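Local structure of manganese lipoxygenase (Gaeumannomyces graminis, 5FX8) at residues G372-D377 against F395-D400; H402-A407 against T605-A610; H301-R306 against A441-P446; R450-A455 against V464-H469. The protein oxygenates linoleic and alpha-linolenic acids with a catalytic manganese ion, giving 11S- and 13R-hydroperoxy fatty acids, and converts the 11S intermediate to the 13R end product. One frame throughout, in Å; residues are numbered along the deposited sequence.

Contact 1: residues G372-D377 against F395-D400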
loop_
_atom_site.group_PDB
_atom_site.type_symbol
_atom_site.label_atom_id
_atom_site.label_comp_id
_atom_site.label_asym_id
_atom_site.label_seq_id
_atom_site.Cartn_x
_atom_site.Cartn_y
_atom_site.Cartn_z
ATOM N N GLY A 372 -8.732 0.136 19.905
ATOM C CA GLY A 372 -8.567 0.701 18.599
ATOM C C GLY A 372 -9.817 0.852 17.786
ATOM O O GLY A 372 -9.723 1.337 16.662
ATOM N N TYR A 373 -10.987 0.446 18.279
ATOM C CA TYR A 373 -12.206 0.672 17.521
ATOM C C TYR A 373 -12.319 2.156 17.268
ATOM O O TYR A 373 -11.897 2.952 18.097
ATOM C CB TYR A 373 -13.419 0.182 18.286
ATOM C CG TYR A 373 -13.564 -1.302 18.462
ATOM C CD1 TYR A 373 -12.716 -2.186 17.833
ATOM C CD2 TYR A 373 -14.561 -1.816 19.271
ATOM C CE1 TYR A 373 -12.863 -3.539 17.998
ATOM C CE2 TYR A 373 -14.714 -3.175 19.437
ATOM C CZ TYR A 373 -13.860 -4.028 18.796
ATOM O OH TYR A 373 -13.994 -5.378 18.947
ATOM N N LEU A 374 -12.866 2.532 16.117
ATOM C CA LEU A 374 -12.815 3.924 15.669
ATOM C C LEU A 374 -13.284 4.909 16.734
ATOM O O LEU A 374 -12.538 5.795 17.155
ATOM C CB LEU A 374 -13.662 4.103 14.423
ATOM C CG LEU A 374 -13.543 5.509 13.843
ATOM C CD1 LEU A 374 -12.221 5.653 13.154
ATOM C CD2 LEU A 374 -14.680 5.773 12.908
ATOM N N GLU A 375 -14.534 4.798 17.153
ATOM C CA GLU A 375 -15.064 5.789 18.071
ATOM C C GLU A 375 -14.491 5.629 19.464
ATOM O O GLU A 375 -14.315 6.619 20.170
ATOM C CB GLU A 375 -16.579 5.724 18.096
ATOM C CG GLU A 375 -17.185 6.155 16.792
ATOM C CD GLU A 375 -18.643 6.499 16.903
ATOM O OE1 GLU A 375 -19.274 6.122 17.919
ATOM O OE2 GLU A 375 -19.154 7.167 15.973
ATOM N N LYS A 376 -14.185 4.411 19.880
ATOM C CA LYS A 376 -13.567 4.245 21.180
ATOM C C LYS A 376 -12.213 4.952 21.232
ATOM O O LYS A 376 -11.909 5.662 22.198
ATOM C CB LYS A 376 -13.462 2.756 21.481
ATOM C CG LYS A 376 -12.778 2.429 22.759
ATOM C CD LYS A 376 -13.456 3.067 23.962
ATOM C CE LYS A 376 -12.648 2.858 25.256
ATOM N NZ LYS A 376 -13.362 3.355 26.478
ATOM N N ASP A 377 -11.410 4.813 20.175
ATOM C CA ASP A 377 -10.136 5.511 20.098
ATOM C C ASP A 377 -10.324 7.020 20.086
ATOM O O ASP A 377 -9.715 7.741 20.885
ATOM C CB ASP A 377 -9.392 5.059 18.857
ATOM C CG ASP A 377 -8.151 5.855 18.613
ATOM O OD1 ASP A 377 -7.367 6.036 19.564
ATOM O OD2 ASP A 377 -7.940 6.309 17.477
ATOM N N PHE A 395 -13.435 17.005 10.518
ATOM C CA PHE A 395 -12.585 15.867 10.859
ATOM C C PHE A 395 -12.675 14.911 9.679
ATOM O O PHE A 395 -13.426 13.930 9.702
ATOM C CB PHE A 395 -13.035 15.232 12.174
ATOM C CG PHE A 395 -12.039 14.296 12.794
ATOM C CD1 PHE A 395 -10.938 13.846 12.093
ATOM C CD2 PHE A 395 -12.231 13.844 14.079
ATOM C CE1 PHE A 395 -10.071 12.990 12.656
ATOM C CE2 PHE A 395 -11.349 12.985 14.653
ATOM C CZ PHE A 395 -10.274 12.553 13.950
ATOM N N PRO A 396 -11.944 15.196 8.599
ATOM C CA PRO A 396 -12.150 14.429 7.363
ATOM C C PRO A 396 -11.858 12.953 7.508
ATOM O O PRO A 396 -12.569 12.133 6.920
ATOM C CB PRO A 396 -11.198 15.115 6.381
ATOM C CG PRO A 396 -11.070 16.434 6.877
ATOM C CD PRO A 396 -11.095 16.365 8.358
ATOM N N PHE A 397 -10.860 12.583 8.301
ATOM C CA PHE A 397 -10.637 11.166 8.531
ATOM C C PHE A 397 -11.843 10.519 9.187
ATOM O O PHE A 397 -12.259 9.444 8.785
ATOM C CB PHE A 397 -9.394 10.955 9.375
ATOM C CG PHE A 397 -9.318 9.616 9.987
ATOM C CD1 PHE A 397 -8.836 8.542 9.273
ATOM C CD2 PHE A 397 -9.729 9.418 11.275
ATOM C CE1 PHE A 397 -8.766 7.325 9.839
ATOM C CE2 PHE A 397 -9.662 8.193 11.833
ATOM C CZ PHE A 397 -9.179 7.150 11.116
ATOM N N TYR A 398 -12.411 11.155 10.201
ATOM C CA TYR A 398 -13.564 10.591 10.876
ATOM C C TYR A 398 -14.752 10.462 9.930
ATOM O O TYR A 398 -15.500 9.490 10.000
ATOM C CB TYR A 398 -13.902 11.460 12.080
ATOM C CG TYR A 398 -15.023 10.986 12.935
ATOM C CD1 TYR A 398 -15.297 9.641 13.069
ATOM C CD2 TYR A 398 -15.817 11.889 13.609
ATOM C CE1 TYR A 398 -16.301 9.220 13.842
ATOM C CE2 TYR A 398 -16.830 11.472 14.381
ATOM C CZ TYR A 398 -17.071 10.140 14.497
ATOM O OH TYR A 398 -18.102 9.701 15.272
ATOM N N GLU A 399 -14.945 11.414 9.026
ATOM C CA GLU A 399 -16.129 11.356 8.180
ATOM C C GLU A 399 -15.985 10.281 7.113
ATOM O O GLU A 399 -16.883 9.452 6.919
ATOM C CB GLU A 399 -16.385 12.732 7.558
ATOM C CG GLU A 399 -16.679 13.845 8.576
ATOM C CD GLU A 399 -16.090 15.226 8.208
ATOM O OE1 GLU A 399 -15.718 15.471 7.034
ATOM O OE2 GLU A 399 -16.015 16.094 9.108
ATOM N N ASP A 400 -14.846 10.272 6.424
ATOM C CA ASP A 400 -14.569 9.196 5.478
ATOM C C ASP A 400 -14.564 7.831 6.157
ATOM O O ASP A 400 -15.135 6.873 5.628
ATOM C CB ASP A 400 -13.251 9.473 4.765
ATOM C CG ASP A 400 -13.413 10.491 3.678
ATOM O OD1 ASP A 400 -14.578 10.813 3.423
ATOM O OD2 ASP A 400 -12.435 10.969 3.063
#
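Leu374 splits its two methyls between the rings of Phe397 and Tyr398. Its CG lies anti to the backbone N (chi1 -175°), which carries the fork straight out from the first turn of the short helix 374-380. CD1 then reaches the end of the Phe397 ring, 3.8 Å from CE2, approaching that ring obliquely as the two side chains run past one another in opposite directions. CD2 comes to the edge of the Tyr398 ring, near its plane, 3.9 Å from CD1 of the tyrosine. The same ring edge serves Glu375 further out. There the extended carboxylate side chain crosses the tyrosine obliquely and accepts a hydrogen bond from the phenol, Tyr398 OH to Glu375 OE2 at 2.8 Å. Carboxylate and ring planes are turned 61° apart, and the hydroxyl meets OE2 from well above the carboxylate plane.

In the helical lipoxygenase catalytic domain, this joins the start of helix 374-380 to the first turn of helix 396-420. Behind it, the Phe397 side chain is about 10 Å from that of His478, a manganese ligand, and packs against Trp472 and Val480 of the helix that carries this histidine. The other side is covered by the zonadhesin chain: Tyr398 OH also hydrogen-bonds the backbone N of its Leu235, on which Glu375 packs. Within 395-400, Tyr398 CB rests over one face of the Phe395 ring, offset toward its rim, while Phe395 N donates to Glu399 OE2 at 3.1 Å.

Contact 2: residues H402-A407 against T605-A610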
loop_
_atom_site.group_PDB
_atom_site.type_symbol
_atom_site.label_atom_id
_atom_site.label_comp_id
_atom_site.label_asym_id
_atom_site.label_seq_id
_atom_site.Cartn_x
_atom_site.Cartn_y
_atom_site.Cartn_z
ATOM N N HIS A 402 -16.151 6.988 8.931
ATOM C CA HIS A 402 -17.502 6.651 9.320
ATOM C C HIS A 402 -18.283 6.093 8.143
ATOM O O HIS A 402 -18.996 5.097 8.288
ATOM C CB HIS A 402 -18.182 7.876 9.901
ATOM C CG HIS A 402 -19.640 7.682 10.121
ATOM N ND1 HIS A 402 -20.142 7.039 11.234
ATOM C CD2 HIS A 402 -20.706 8.009 9.354
ATOM C CE1 HIS A 402 -21.458 6.989 11.144
ATOM N NE2 HIS A 402 -21.824 7.565 10.013
ATOM N N ARG A 403 -18.136 6.687 6.959
ATOM C CA ARG A 403 -18.836 6.127 5.807
ATOM C C ARG A 403 -18.350 4.715 5.499
ATOM O O ARG A 403 -19.148 3.768 5.430
ATOM C CB ARG A 403 -18.690 7.026 4.586
ATOM C CG ARG A 403 -19.272 8.363 4.780
ATOM C CD ARG A 403 -19.067 9.230 3.556
ATOM N NE ARG A 403 -19.252 10.652 3.858
ATOM C CZ ARG A 403 -20.413 11.304 3.809
ATOM N NH1 ARG A 403 -21.523 10.683 3.472
ATOM N NH2 ARG A 403 -20.456 12.588 4.098
ATOM N N LEU A 404 -17.036 4.551 5.314
ATOM C CA LEU A 404 -16.523 3.250 4.894
ATOM C C LEU A 404 -16.831 2.172 5.929
ATOM O O LEU A 404 -17.298 1.079 5.587
ATOM C CB LEU A 404 -15.030 3.336 4.628
ATOM C CG LEU A 404 -14.364 2.020 4.216
ATOM C CD1 LEU A 404 -14.911 1.436 2.889
ATOM C CD2 LEU A 404 -12.858 2.205 4.174
ATOM N N ILE A 405 -16.582 2.465 7.206
ATOM C CA ILE A 405 -16.888 1.505 8.256
ATOM C C ILE A 405 -18.364 1.173 8.258
ATOM O O ILE A 405 -18.738 0.030 8.525
ATOM C CB ILE A 405 -16.427 2.026 9.618
ATOM C CG1 ILE A 405 -14.906 2.011 9.689
ATOM C CG2 ILE A 405 -16.948 1.176 10.709
ATOM C CD1 ILE A 405 -14.294 2.548 10.992
ATOM N N GLY A 406 -19.227 2.141 7.936
ATOM C CA GLY A 406 -20.640 1.827 7.789
ATOM C C GLY A 406 -20.899 0.767 6.738
ATOM O O GLY A 406 -21.676 -0.159 6.951
ATOM N N ALA A 407 -20.247 0.881 5.590
ATOM C CA ALA A 407 -20.444 -0.125 4.560
ATOM C C ALA A 407 -19.925 -1.488 5.016
ATOM O O ALA A 407 -20.560 -2.527 4.788
ATOM C CB ALA A 407 -19.758 0.324 3.277
ATOM N N THR A 605 -7.677 11.728 -0.148
ATOM C CA THR A 605 -8.424 10.631 -0.743
ATOM C C THR A 605 -7.931 9.279 -0.275
ATOM O O THR A 605 -8.077 8.291 -0.990
ATOM C CB THR A 605 -8.326 10.647 -2.260
ATOM O OG1 THR A 605 -6.958 10.500 -2.636
ATOM C CG2 THR A 605 -8.873 11.922 -2.833
ATOM N N ALA A 606 -7.325 9.218 0.906
ATOM C CA ALA A 606 -6.583 8.041 1.324
ATOM C C ALA A 606 -7.483 6.877 1.645
ATOM O O ALA A 606 -6.997 5.752 1.801
ATOM C CB ALA A 606 -5.764 8.345 2.553
ATOM N N LEU A 607 -8.772 7.128 1.802
ATOM C CA LEU A 607 -9.702 6.096 2.183
ATOM C C LEU A 607 -10.606 5.705 1.043
ATOM O O LEU A 607 -11.616 5.042 1.277
ATOM C CB LEU A 607 -10.516 6.564 3.377
ATOM C CG LEU A 607 -9.856 6.300 4.706
ATOM C CD1 LEU A 607 -10.681 6.968 5.720
ATOM C CD2 LEU A 607 -9.807 4.802 4.914
ATOM N N ASN A 608 -10.280 6.121 -0.179
ATOM C CA ASN A 608 -10.987 5.736 -1.392
ATOM C C ASN A 608 -10.966 4.224 -1.536
ATOM O O ASN A 608 -9.896 3.647 -1.751
ATOM C CB ASN A 608 -10.352 6.396 -2.617
ATOM C CG ASN A 608 -11.177 6.212 -3.893
ATOM O OD1 ASN A 608 -11.979 5.294 -4.011
ATOM N ND2 ASN A 608 -10.988 7.106 -4.839
ATOM N N PRO A 609 -12.121 3.552 -1.442
ATOM C CA PRO A 609 -12.132 2.091 -1.562
ATOM C C PRO A 609 -11.885 1.597 -2.964
ATOM O O PRO A 609 -11.642 0.415 -3.139
ATOM C CB PRO A 609 -13.528 1.712 -1.074
ATOM C CG PRO A 609 -14.330 2.877 -1.299
ATOM C CD PRO A 609 -13.473 4.075 -1.210
ATOM N N ALA A 610 -11.938 2.450 -3.971
ATOM C CA ALA A 610 -11.635 2.004 -5.316
ATOM C C ALA A 610 -10.152 1.977 -5.591
ATOM O O ALA A 610 -9.735 1.396 -6.594
ATOM C CB ALA A 610 -12.306 2.898 -6.342
#
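Leu404 extends toward Leu607 and Pro609 because its CG is anti to the backbone N (chi1 178°), while Leu607 has its CG beside its own backbone N (chi1 -86°), an arrangement in which CD2 is the methyl that faces Leu404 CD2. The leucine of helix 396-420 thereby meets a non-helical piece of chain built from two successive turns: a type I beta turn from Thr605 to Asn608, closed by Asn608 N to Thr605 O at 3.2 Å, and an Asx turn in which Asn608 OD1 takes the backbone N of Ala610. Both belong to the closing part of the lipoxygenase chain, which goes on to the C-terminal Val618, a manganese ligand.

The contact across the segments is entirely apolar and is made by three buried side chains. Leu404 forks over the turn: CD2 touches Leu607 CD2 at 4.1 Å, methyl against methyl with the two side chains set aslant to each other, and CD1 reaches the ring of Pro609, 4.2 Å from its CB. Between these two, the side chain of Asn608 leaves the backbone away from Leu404 and packs against Ser583 and Ile586 of helix 566-587. Trp472 of helix 460-481 touches both Leu404 and Leu607, bringing a third element into the same apolar patch. Leu607 also packs on Val480 of that helix, which carries the manganese ligand His478, and the Leu607 and His478 side chains are about 9 Å apart. On the Asn608 side, the Ala610 N to OD1 bond is 2.8 Å long, with the donor 36° out of the carbonyl plane.

Contact 3: residues H301-R306 against A441-P446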
loop_
_atom_site.group_PDB
_atom_site.type_symbol
_atom_site.label_atom_id
_atom_site.label_comp_id
_atom_site.label_asym_id
_atom_site.label_seq_id
_atom_site.Cartn_x
_atom_site.Cartn_y
_atom_site.Cartn_z
ATOM N N HIS A 301 -5.679 -13.334 13.615
ATOM C CA HIS A 301 -5.788 -14.403 12.649
ATOM C C HIS A 301 -5.034 -15.656 13.088
ATOM O O HIS A 301 -5.442 -16.754 12.732
ATOM C CB HIS A 301 -5.298 -13.909 11.303
ATOM C CG HIS A 301 -5.273 -14.959 10.249
ATOM N ND1 HIS A 301 -4.254 -15.880 10.139
ATOM C CD2 HIS A 301 -6.132 -15.231 9.247
ATOM C CE1 HIS A 301 -4.486 -16.676 9.115
ATOM N NE2 HIS A 301 -5.627 -16.310 8.565
ATOM N N GLU A 302 -3.938 -15.541 13.834
ATOM C CA GLU A 302 -3.242 -16.737 14.302
ATOM C C GLU A 302 -4.125 -17.527 15.245
ATOM O O GLU A 302 -4.277 -18.758 15.128
ATOM C CB GLU A 302 -1.949 -16.359 15.028
ATOM C CG GLU A 302 -0.859 -15.920 14.140
ATOM C CD GLU A 302 0.353 -15.413 14.870
ATOM O OE1 GLU A 302 0.990 -16.147 15.654
ATOM O OE2 GLU A 302 0.685 -14.255 14.636
ATOM N N ALA A 303 -4.683 -16.819 16.224
ATOM C CA ALA A 303 -5.554 -17.463 17.178
ATOM C C ALA A 303 -6.735 -18.117 16.462
ATOM O O ALA A 303 -7.098 -19.256 16.778
ATOM C CB ALA A 303 -5.975 -16.435 18.227
ATOM N N ALA A 304 -7.291 -17.450 15.434
ATOM C CA ALA A 304 -8.389 -18.054 14.680
ATOM C C ALA A 304 -7.942 -19.299 13.925
ATOM O O ALA A 304 -8.639 -20.316 13.934
ATOM C CB ALA A 304 -9.014 -17.049 13.712
ATOM N N PHE A 305 -6.806 -19.234 13.239
ATOM C CA PHE A 305 -6.364 -20.382 12.450
ATOM C C PHE A 305 -6.127 -21.606 13.325
ATOM O O PHE A 305 -6.386 -22.729 12.904
ATOM C CB PHE A 305 -5.101 -20.014 11.678
ATOM C CG PHE A 305 -4.735 -20.970 10.592
ATOM C CD1 PHE A 305 -5.426 -20.991 9.403
ATOM C CD2 PHE A 305 -3.650 -21.817 10.742
ATOM C CE1 PHE A 305 -5.061 -21.853 8.410
ATOM C CE2 PHE A 305 -3.274 -22.674 9.748
ATOM C CZ PHE A 305 -3.964 -22.699 8.587
ATOM N N ARG A 306 -5.675 -21.399 14.548
ATOM C CA ARG A 306 -5.505 -22.482 15.506
ATOM C C ARG A 306 -6.804 -23.038 16.104
ATOM O O ARG A 306 -6.723 -23.973 16.901
ATOM C CB ARG A 306 -4.593 -22.009 16.639
ATOM C CG ARG A 306 -3.178 -21.750 16.171
ATOM C CD ARG A 306 -2.294 -21.420 17.302
ATOM N NE ARG A 306 -2.551 -22.291 18.434
ATOM C CZ ARG A 306 -1.951 -23.454 18.643
ATOM N NH1 ARG A 306 -1.034 -23.905 17.798
ATOM N NH2 ARG A 306 -2.272 -24.162 19.708
ATOM N N ALA A 441 -11.365 -17.762 23.429
ATOM C CA ALA A 441 -10.538 -18.206 24.542
ATOM C C ALA A 441 -9.053 -18.239 24.160
ATOM O O ALA A 441 -8.186 -17.845 24.941
ATOM C CB ALA A 441 -11.037 -19.573 25.005
ATOM N N GLU A 442 -8.754 -18.701 22.955
ATOM C CA GLU A 442 -7.393 -18.773 22.446
ATOM C C GLU A 442 -6.791 -17.386 22.304
ATOM O O GLU A 442 -5.607 -17.178 22.596
ATOM C CB GLU A 442 -7.408 -19.501 21.101
ATOM C CG GLU A 442 -6.108 -19.591 20.348
ATOM C CD GLU A 442 -5.313 -20.845 20.662
ATOM O OE1 GLU A 442 -5.912 -21.818 21.170
ATOM O OE2 GLU A 442 -4.086 -20.869 20.374
ATOM N N ALA A 443 -7.584 -16.433 21.818
ATOM C CA ALA A 443 -7.103 -15.071 21.698
ATOM C C ALA A 443 -6.764 -14.527 23.060
ATOM O O ALA A 443 -5.689 -13.962 23.265
ATOM C CB ALA A 443 -8.145 -14.193 21.025
ATOM N N ASN A 444 -7.672 -14.703 24.011
ATOM C CA ASN A 444 -7.463 -14.115 25.316
ATOM C C ASN A 444 -6.364 -14.812 26.096
ATOM O O ASN A 444 -5.804 -14.204 27.008
ATOM C CB ASN A 444 -8.757 -14.129 26.098
ATOM C CG ASN A 444 -9.697 -13.064 25.652
ATOM O OD1 ASN A 444 -9.441 -11.874 25.859
ATOM N ND2 ASN A 444 -10.802 -13.466 25.049
ATOM N N GLY A 445 -6.029 -16.049 25.748
ATOM C CA GLY A 445 -5.107 -16.830 26.527
ATOM C C GLY A 445 -3.751 -17.017 25.891
ATOM O O GLY A 445 -2.858 -16.191 26.047
ATOM N N PRO A 446 -3.565 -18.124 25.176
ATOM C CA PRO A 446 -2.231 -18.438 24.641
ATOM C C PRO A 446 -1.711 -17.421 23.651
ATOM O O PRO A 446 -0.523 -17.093 23.688
ATOM C CB PRO A 446 -2.429 -19.794 23.959
ATOM C CG PRO A 446 -3.654 -20.315 24.467
ATOM C CD PRO A 446 -4.518 -19.212 24.962
HETATM O O HOH W 1 -2.676 -22.519 21.946
#
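Arg306 and Glu442 form a salt bridge in which NE, not the end of the guanidinium, does the bonding: Arg306 NE donates to Glu442 OE2 at 2.9 Å with an N-H...O angle of 159°. It ties the C-terminal end of the long helix 268-305, which carries the manganese ligands His290 and His294, to the last turn of helix 434-444. The carboxylate lies at the guanidinium edge, while NE meets OE2 from above the carboxylate plane; the two side chains cross at about a right angle. A water reinforces the pair, giving a hydrogen to Glu442 OE2 at 2.7 Å and receiving a weak bond from Arg306 NH2.

Both groups have further partners. Tyr72 OH also bonds OE2, Arg67 forms a salt bridge with OE1, and Arg306 NH1 donates to Phe70 O. With two arginines beside it, the carboxylate is probably ionised.

Inward, polar contact gives way to close packing. Glu442 CG, anti to the backbone N (chi1 175°), rests on Ala303 CB at 3.8 Å, and the bend at chi2 (92°) then turns the carboxylate toward Arg306. Beyond it the small residues let the helix backbones approach, with the CA atoms of Ala303 and Ala443 5.3 Å apart and Ala303 CB 3.9 Å from Ala443 CA.

Contact 4: residues R450-A455 against V464-H469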
loop_
_atom_site.group_PDB
_atom_site.type_symbol
_atom_site.label_atom_id
_atom_site.label_comp_id
_atom_site.label_asym_id
_atom_site.label_seq_id
_atom_site.Cartn_x
_atom_site.Cartn_y
_atom_site.Cartn_z
ATOM N N ARG A 450 -4.245 -8.444 23.402
ATOM C CA ARG A 450 -4.709 -7.400 24.310
ATOM C C ARG A 450 -6.075 -6.854 23.925
ATOM O O ARG A 450 -6.323 -6.536 22.762
ATOM C CB ARG A 450 -3.735 -6.222 24.336
ATOM C CG ARG A 450 -2.732 -6.298 25.425
ATOM C CD ARG A 450 -1.935 -5.046 25.549
ATOM N NE ARG A 450 -0.586 -5.380 25.980
ATOM C CZ ARG A 450 0.450 -4.604 25.753
ATOM N NH1 ARG A 450 0.268 -3.470 25.103
ATOM N NH2 ARG A 450 1.660 -4.958 26.160
ATOM N N ASP A 451 -6.928 -6.679 24.938
ATOM C CA ASP A 451 -8.191 -5.961 24.813
ATOM C C ASP A 451 -9.080 -6.581 23.730
ATOM O O ASP A 451 -9.628 -5.903 22.858
ATOM C CB ASP A 451 -7.941 -4.476 24.554
ATOM C CG ASP A 451 -9.043 -3.607 25.093
ATOM O OD1 ASP A 451 -10.074 -4.149 25.564
ATOM O OD2 ASP A 451 -8.885 -2.379 25.020
ATOM N N PHE A 452 -9.187 -7.767 23.780
ATOM C CA PHE A 452 -10.058 -8.548 22.954
ATOM C C PHE A 452 -11.298 -8.910 23.746
ATOM O O PHE A 452 -11.219 -9.121 24.956
ATOM C CB PHE A 452 -9.343 -9.822 22.497
ATOM C CG PHE A 452 -9.880 -10.402 21.232
ATOM C CD1 PHE A 452 -9.761 -9.719 20.049
ATOM C CD2 PHE A 452 -10.490 -11.641 21.223
ATOM C CE1 PHE A 452 -10.248 -10.254 18.892
ATOM C CE2 PHE A 452 -10.974 -12.188 20.056
ATOM C CZ PHE A 452 -10.857 -11.494 18.895
ATOM N N PRO A 453 -12.455 -8.977 23.100
ATOM C CA PRO A 453 -13.681 -9.328 23.827
ATOM C C PRO A 453 -13.519 -10.626 24.597
ATOM O O PRO A 453 -13.045 -11.625 24.074
ATOM C CB PRO A 453 -14.724 -9.454 22.717
ATOM C CG PRO A 453 -13.942 -9.632 21.486
ATOM C CD PRO A 453 -12.693 -8.870 21.658
ATOM N N ALA A 454 -13.884 -10.589 25.859
ATOM C CA ALA A 454 -13.705 -11.726 26.740
ATOM C C ALA A 454 -14.588 -12.894 26.325
ATOM O O ALA A 454 -15.643 -12.718 25.719
ATOM C CB ALA A 454 -14.040 -11.321 28.160
ATOM N N ALA A 455 -14.153 -14.098 26.669
ATOM C CA ALA A 455 -14.967 -15.274 26.407
ATOM C C ALA A 455 -15.782 -15.466 27.631
ATOM O O ALA A 455 -15.338 -15.080 28.696
ATOM C CB ALA A 455 -14.140 -16.459 26.151
ATOM N N VAL A 464 -19.615 -9.109 15.225
ATOM C CA VAL A 464 -19.670 -8.126 14.149
ATOM C C VAL A 464 -18.648 -7.019 14.383
ATOM O O VAL A 464 -18.049 -6.502 13.434
ATOM C CB VAL A 464 -21.103 -7.573 14.000
ATOM C CG1 VAL A 464 -21.155 -6.403 13.076
ATOM C CG2 VAL A 464 -22.008 -8.624 13.476
ATOM N N ASP A 465 -18.432 -6.636 15.645
ATOM C CA ASP A 465 -17.397 -5.650 15.951
ATOM C C ASP A 465 -16.019 -6.152 15.569
ATOM O O ASP A 465 -15.238 -5.431 14.955
ATOM C CB ASP A 465 -17.401 -5.310 17.424
ATOM C CG ASP A 465 -18.558 -4.456 17.822
ATOM O OD1 ASP A 465 -19.261 -3.915 16.929
ATOM O OD2 ASP A 465 -18.753 -4.338 19.052
ATOM N N VAL A 466 -15.709 -7.383 15.946
ATOM C CA VAL A 466 -14.415 -7.972 15.626
ATOM C C VAL A 466 -14.179 -7.994 14.120
ATOM O O VAL A 466 -13.158 -7.497 13.627
ATOM C CB VAL A 466 -14.322 -9.375 16.248
ATOM C CG1 VAL A 466 -13.152 -10.156 15.687
ATOM C CG2 VAL A 466 -14.192 -9.244 17.719
ATOM N N LEU A 467 -15.126 -8.551 13.366
ATOM C CA LEU A 467 -14.960 -8.669 11.922
ATOM C C LEU A 467 -14.936 -7.304 11.233
ATOM O O LEU A 467 -14.179 -7.097 10.273
ATOM C CB LEU A 467 -16.060 -9.553 11.352
ATOM C CG LEU A 467 -16.187 -10.940 11.977
ATOM C CD1 LEU A 467 -17.241 -11.784 11.301
ATOM C CD2 LEU A 467 -14.846 -11.660 11.951
ATOM N N THR A 468 -15.734 -6.356 11.718
ATOM C CA THR A 468 -15.682 -5.004 11.183
ATOM C C THR A 468 -14.330 -4.356 11.436
ATOM O O THR A 468 -13.758 -3.721 10.547
ATOM C CB THR A 468 -16.791 -4.172 11.794
ATOM O OG1 THR A 468 -18.002 -4.889 11.651
ATOM C CG2 THR A 468 -16.937 -2.890 11.067
ATOM N N HIS A 469 -13.805 -4.509 12.636
ATOM C CA HIS A 469 -12.544 -3.876 12.949
ATOM C C HIS A 469 -11.401 -4.499 12.157
ATOM O O HIS A 469 -10.474 -3.795 11.747
ATOM C CB HIS A 469 -12.306 -3.963 14.446
ATOM C CG HIS A 469 -11.153 -3.152 14.902
ATOM N ND1 HIS A 469 -11.079 -1.796 14.704
ATOM C CD2 HIS A 469 -10.008 -3.509 15.516
ATOM C CE1 HIS A 469 -9.938 -1.348 15.189
ATOM N NE2 HIS A 469 -9.270 -2.369 15.689
#
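Val466 turns its two methyls onto Pro453 and Phe452, and that small patch is where the loop between helices 434-444 and 460-481 packs closely on the second helix. CG2 of Val466 lies 3.8 Å from Pro453 CG, the nearest approach of the two segments. Both methyls come to the far end of the phenylalanine from the same side of its ring, the side on which Pro453 CD lies, with CG1 4.2 Å from Phe452 CZ and CG2 at the same distance from that atom. The two side chains cross at about a right angle, and the valine reaches the ring obliquely. With Phe452 CG anti to the backbone N (chi1 -155°), the ring runs forward so that its CZ end arrives at the valine, while Pro453 CD sits over the ring face near the rim.

More packing backs this patch: Phe369 meets the Phe452 ring edge-to-face and also touches Val466, Ile440 and Ala443 pack on Phe452, and Trp439 packs on the valine. These pieces of the lipoxygenase helical domain thus gather round the Phe452-Val466 pair, on the helix that bears the manganese ligand His478 further along.

To either side along the loop the character changes. Asp451, Ala454 and Ala455 are exposed and make no contact with 464-469. Arg450 instead stacks by cation-pi on Tyr362 and donates to that residue's backbone O. No hydrogen bond joins the two segments; their attachment is apolar and probably sets no strict direction, whereas directional bonds of the loop go elsewhere, as from Asn444 ND2 to Pro453 O.

Contacts 1 and 2 share helix 396-420 and touch through Leu374 and Ile405 and through Asp400 and Leu607, their centres about 11 Å apart. Contacts 3 and 4, with centres about 12 Å apart, lie on one side of the chain's centre, coupled by Ala443 against Phe452 and a probable hydrogen bond from Asn444 ND2 to Pro453 O. Tyr373 and His469, stacked edge-to-face, join contacts 1 and 4, whose centres are about 17 Å apart. Along the sequence, 301-306 with 441-446 encloses contact 1, while 402-407 with 605-610 encloses contact 4; these two outer loops cross. Contacts 2 and 3 thus bridge long stretches of chain, and helices 268-305 and 460-481, which carry metal ligands, take part in contacts 3 and 4.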